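Local coordinates for protein branched-chain alpha-ketoacid decarboxylase (Lactococcus lactis, PDB 2VBF) that decarboxylates branched-chain, and probably aromatic, alpha-keto acids to aldehydes, using thiamine diphosphate and magnesium, at residues A[497-507]-A[544-552]. Sequence-based numbering, arbitrary orientation.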
loop_
_atom_site.group_PDB
_atom_site.type_symbol
_atom_site.label_atom_id
_atom_site.label_comp_id
_atom_site.label_asym_id
_atom_site.label_seq_id
_atom_site.Cartn_x
_atom_site.Cartn_y
_atom_site.Cartn_z
ATOM N N ASP A 497 -7.736 -14.170 14.095
ATOM C CA ASP A 497 -9.034 -14.241 13.438
ATOM C C ASP A 497 -9.194 -13.098 12.431
ATOM O O ASP A 497 -8.688 -11.990 12.654
ATOM C CB ASP A 497 -10.170 -14.158 14.465
ATOM C CG ASP A 497 -10.240 -15.365 15.370
ATOM O OD1 ASP A 497 -10.133 -16.505 14.862
ATOM O OD2 ASP A 497 -10.446 -15.173 16.584
ATOM N N ILE A 498 -9.914 -13.368 11.348
ATOM C CA ILE A 498 -10.302 -12.357 10.363
ATOM C C ILE A 498 -11.799 -12.448 10.077
ATOM O O ILE A 498 -12.416 -13.499 10.313
ATOM C CB ILE A 498 -9.527 -12.526 9.035
ATOM C CG1 ILE A 498 -9.943 -13.821 8.307
ATOM C CG2 ILE A 498 -8.024 -12.493 9.309
ATOM C CD1 ILE A 498 -9.069 -14.190 7.097
ATOM N N PRO A 499 -12.398 -11.364 9.578
ATOM C CA PRO A 499 -13.806 -11.446 9.170
ATOM C C PRO A 499 -13.976 -12.469 8.039
ATOM O O PRO A 499 -13.200 -12.445 7.081
ATOM C CB PRO A 499 -14.122 -10.010 8.715
ATOM C CG PRO A 499 -13.054 -9.161 9.319
ATOM C CD PRO A 499 -11.849 -10.017 9.340
ATOM N N MET A 500 -14.927 -13.402 8.149
ATOM C CA MET A 500 -15.076 -14.392 7.082
ATOM C C MET A 500 -15.964 -13.859 5.963
ATOM O O MET A 500 -17.162 -13.594 6.144
ATOM C CB MET A 500 -15.596 -15.762 7.569
ATOM C CG MET A 500 -15.439 -16.882 6.475
ATOM S SD MET A 500 -16.010 -18.497 7.017
ATOM C CE MET A 500 -14.690 -18.886 8.163
ATOM N N TRP A 501 -15.366 -13.708 4.798
ATOM C CA TRP A 501 -16.109 -13.390 3.594
ATOM C C TRP A 501 -16.679 -14.663 2.968
ATOM O O TRP A 501 -16.230 -15.769 3.265
ATOM C CB TRP A 501 -15.214 -12.711 2.566
ATOM C CG TRP A 501 -14.503 -11.491 3.033
ATOM C CD1 TRP A 501 -14.700 -10.804 4.194
ATOM C CD2 TRP A 501 -13.482 -10.798 2.319
ATOM N NE1 TRP A 501 -13.850 -9.720 4.251
ATOM C CE2 TRP A 501 -13.091 -9.698 3.111
ATOM C CE3 TRP A 501 -12.855 -11.009 1.090
ATOM C CZ2 TRP A 501 -12.095 -8.798 2.705
ATOM C CZ3 TRP A 501 -11.868 -10.114 0.686
ATOM C CH2 TRP A 501 -11.501 -9.025 1.496
ATOM N N ASN A 502 -17.654 -14.478 2.085
ATOM C CA ASN A 502 -18.144 -15.550 1.216
ATOM C C ASN A 502 -17.284 -15.595 -0.036
ATOM O O ASN A 502 -17.660 -15.067 -1.081
ATOM C CB ASN A 502 -19.625 -15.329 0.888
ATOM C CG ASN A 502 -20.495 -15.331 2.133
ATOM O OD1 ASN A 502 -20.456 -16.275 2.923
ATOM N ND2 ASN A 502 -21.259 -14.270 2.328
ATOM N N TYR A 503 -16.120 -16.232 0.097
ATOM C CA TYR A 503 -15.048 -16.154 -0.921
ATOM C C TYR A 503 -15.519 -16.613 -2.296
ATOM O O TYR A 503 -15.181 -16.003 -3.288
ATOM C CB TYR A 503 -13.801 -16.930 -0.462
ATOM C CG TYR A 503 -13.272 -16.377 0.844
ATOM C CD1 TYR A 503 -12.642 -15.136 0.885
ATOM C CD2 TYR A 503 -13.448 -17.065 2.034
ATOM C CE1 TYR A 503 -12.191 -14.598 2.095
ATOM C CE2 TYR A 503 -13.011 -16.550 3.237
ATOM C CZ TYR A 503 -12.381 -15.297 3.264
ATOM O OH TYR A 503 -11.963 -14.779 4.467
ATOM N N SER A 504 -16.332 -17.668 -2.348
ATOM C CA SER A 504 -16.778 -18.217 -3.632
ATOM C C SER A 504 -17.678 -17.251 -4.426
ATOM O O SER A 504 -17.806 -17.370 -5.652
ATOM C CB SER A 504 -17.483 -19.567 -3.427
ATOM O OG SER A 504 -18.770 -19.385 -2.868
ATOM N N LYS A 505 -18.276 -16.284 -3.731
ATOM C CA LYS A 505 -19.186 -15.324 -4.341
ATOM C C LYS A 505 -18.504 -14.032 -4.807
ATOM O O LYS A 505 -19.151 -13.165 -5.395
ATOM C CB LYS A 505 -20.314 -14.991 -3.357
ATOM C CG LYS A 505 -21.101 -16.198 -2.853
ATOM C CD LYS A 505 -21.653 -17.070 -3.972
ATOM C CE LYS A 505 -22.389 -18.275 -3.391
ATOM N NZ LYS A 505 -22.979 -19.137 -4.457
ATOM N N LEU A 506 -17.197 -13.906 -4.579
ATOM C CA LEU A 506 -16.477 -12.708 -5.008
ATOM C C LEU A 506 -16.559 -12.411 -6.521
ATOM O O LEU A 506 -16.882 -11.286 -6.912
ATOM C CB LEU A 506 -15.018 -12.745 -4.502
ATOM C CG LEU A 506 -14.881 -12.497 -2.992
ATOM C CD1 LEU A 506 -13.499 -12.928 -2.491
ATOM C CD2 LEU A 506 -15.172 -11.015 -2.625
ATOM N N PRO A 507 -16.236 -13.399 -7.385
ATOM C CA PRO A 507 -16.291 -13.077 -8.818
ATOM C C PRO A 507 -17.643 -12.516 -9.275
ATOM O O PRO A 507 -17.682 -11.523 -9.990
ATOM C CB PRO A 507 -15.958 -14.411 -9.494
ATOM C CG PRO A 507 -15.140 -15.165 -8.447
ATOM C CD PRO A 507 -15.781 -14.782 -7.142
ATOM N N TRP A 544 -12.423 -20.208 -9.678
ATOM C CA TRP A 544 -12.330 -19.559 -8.373
ATOM C C TRP A 544 -12.881 -20.534 -7.328
ATOM O O TRP A 544 -14.098 -20.681 -7.169
ATOM C CB TRP A 544 -13.131 -18.270 -8.403
ATOM C CG TRP A 544 -12.921 -17.367 -7.235
ATOM C CD1 TRP A 544 -13.723 -17.237 -6.128
ATOM C CD2 TRP A 544 -11.842 -16.439 -7.057
ATOM N NE1 TRP A 544 -13.205 -16.287 -5.286
ATOM C CE2 TRP A 544 -12.050 -15.786 -5.824
ATOM C CE3 TRP A 544 -10.714 -16.108 -7.815
ATOM C CZ2 TRP A 544 -11.174 -14.811 -5.333
ATOM C CZ3 TRP A 544 -9.846 -15.141 -7.329
ATOM C CH2 TRP A 544 -10.086 -14.502 -6.094
ATOM N N ILE A 545 -11.971 -21.212 -6.638
ATOM C CA ILE A 545 -12.299 -22.385 -5.856
ATOM C C ILE A 545 -12.000 -22.151 -4.391
ATOM O O ILE A 545 -10.834 -22.071 -3.988
ATOM C CB ILE A 545 -11.501 -23.607 -6.360
ATOM C CG1 ILE A 545 -11.816 -23.875 -7.835
ATOM C CG2 ILE A 545 -11.778 -24.836 -5.496
ATOM C CD1 ILE A 545 -10.725 -24.670 -8.545
ATOM N N GLU A 546 -13.064 -22.069 -3.590
ATOM C CA GLU A 546 -12.913 -21.907 -2.152
ATOM C C GLU A 546 -12.703 -23.281 -1.519
ATOM O O GLU A 546 -13.599 -24.132 -1.556
ATOM C CB GLU A 546 -14.136 -21.198 -1.558
ATOM C CG GLU A 546 -14.070 -21.043 -0.033
ATOM C CD GLU A 546 -15.266 -20.327 0.551
ATOM O OE1 GLU A 546 -16.097 -19.797 -0.222
ATOM O OE2 GLU A 546 -15.352 -20.284 1.799
ATOM N N LEU A 547 -11.511 -23.501 -0.963
ATOM C CA LEU A 547 -11.192 -24.730 -0.227
ATOM C C LEU A 547 -11.443 -24.493 1.248
ATOM O O LEU A 547 -10.945 -23.515 1.812
ATOM C CB LEU A 547 -9.728 -25.132 -0.426
ATOM C CG LEU A 547 -9.247 -25.291 -1.871
ATOM C CD1 LEU A 547 -7.766 -25.656 -1.882
ATOM C CD2 LEU A 547 -10.080 -26.344 -2.626
ATOM N N VAL A 548 -12.205 -25.385 1.885
ATOM C CA VAL A 548 -12.428 -25.284 3.320
ATOM C C VAL A 548 -11.520 -26.266 4.064
ATOM O O VAL A 548 -11.540 -27.477 3.813
ATOM C CB VAL A 548 -13.917 -25.506 3.702
ATOM C CG1 VAL A 548 -14.095 -25.330 5.207
ATOM C CG2 VAL A 548 -14.808 -24.533 2.938
ATOM N N LEU A 549 -10.713 -25.729 4.973
ATOM C CA LEU A 549 -9.808 -26.517 5.793
ATOM C C LEU A 549 -9.841 -26.015 7.232
ATOM O O LEU A 549 -10.237 -24.876 7.491
ATOM C CB LEU A 549 -8.384 -26.460 5.228
ATOM C CG LEU A 549 -8.185 -27.353 3.991
ATOM C CD1 LEU A 549 -8.293 -26.547 2.699
ATOM C CD2 LEU A 549 -6.877 -28.127 4.058
ATOM N N GLU A 550 -9.445 -26.872 8.170
ATOM C CA GLU A 550 -9.503 -26.525 9.588
ATOM C C GLU A 550 -8.392 -25.551 9.960
ATOM O O GLU A 550 -7.277 -25.640 9.452
ATOM C CB GLU A 550 -9.413 -27.778 10.464
ATOM C CG GLU A 550 -10.532 -28.788 10.230
ATOM C CD GLU A 550 -11.909 -28.244 10.572
ATOM O OE1 GLU A 550 -12.021 -27.425 11.512
ATOM O OE2 GLU A 550 -12.891 -28.639 9.902
ATOM N N LYS A 551 -8.698 -24.617 10.853
ATOM C CA LYS A 551 -7.710 -23.624 11.275
ATOM C C LYS A 551 -6.482 -24.243 11.953
ATOM O O LYS A 551 -5.382 -23.690 11.879
ATOM C CB LYS A 551 -8.360 -22.580 12.186
ATOM C CG LYS A 551 -8.759 -23.040 13.558
ATOM C CD LYS A 551 -9.285 -21.869 14.400
ATOM C CE LYS A 551 -10.533 -21.266 13.779
ATOM N NZ LYS A 551 -11.119 -20.194 14.606
ATOM N N GLU A 552 -6.674 -25.396 12.596
ATOM C CA GLU A 552 -5.603 -26.090 13.323
ATOM C C GLU A 552 -4.711 -26.924 12.411
ATOM O O GLU A 552 -3.671 -27.424 12.843
ATOM C CB GLU A 552 -6.189 -27.019 14.388
ATOM C CG GLU A 552 -7.051 -26.313 15.424
ATOM C CD GLU A 552 -8.519 -26.185 15.039
ATOM O OE1 GLU A 552 -8.925 -26.612 13.930
ATOM O OE2 GLU A 552 -9.275 -25.648 15.871
HETATM O O HOH W 1 -16.909 -18.441 2.813
HETATM O O HOH W 2 -18.573 -18.738 -0.293
#
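Trp544 meets Tyr503, and Glu546 meets Ser504, in a small example of how buried polar groups find partners between a strand and the segment 503-507, which runs into helix 506-509. Trp544 NE1 donates to Tyr503 O at 2.8 Å, the oxygen lying in the indole plane; Leu506 N reaches the same oxygen from the opposite face of its carbonyl plane. Over the indole, Pro507 CG makes a CH-pi contact 3.5 Å from the centroid of the five-membered ring. A leucine in place of Trp544 would probably take the indole N-H from Tyr503 O, leaving the bond from Leu506 N, and strip Pro507 of its aromatic face. Extended from a CG anti to the backbone N (chi1 178°), the Glu546 carboxylate takes Ser504 N on the anti side of OE1 at 3.0 Å, tilted 33° out of the carboxylate plane, and a water shared with Ser504 OG. OE2, at the Tyr503 ring edge, accepts from Asn478 and from a second water that also donates to Trp501 O. Farther along, Asp497 OD1 and Lys551 NZ form a long salt bridge of 3.8 Å; OD1 is also bridged by Arg486, and NZ by Asp480. Strand 542-548 runs between 473-478 and 517-522 in the parallel sheet of the C-terminal cofactor-binding domain; the Tyr503 ring packs on helix 452-458, its OH bonded to Gln456, near the magnesium ligand Asp452.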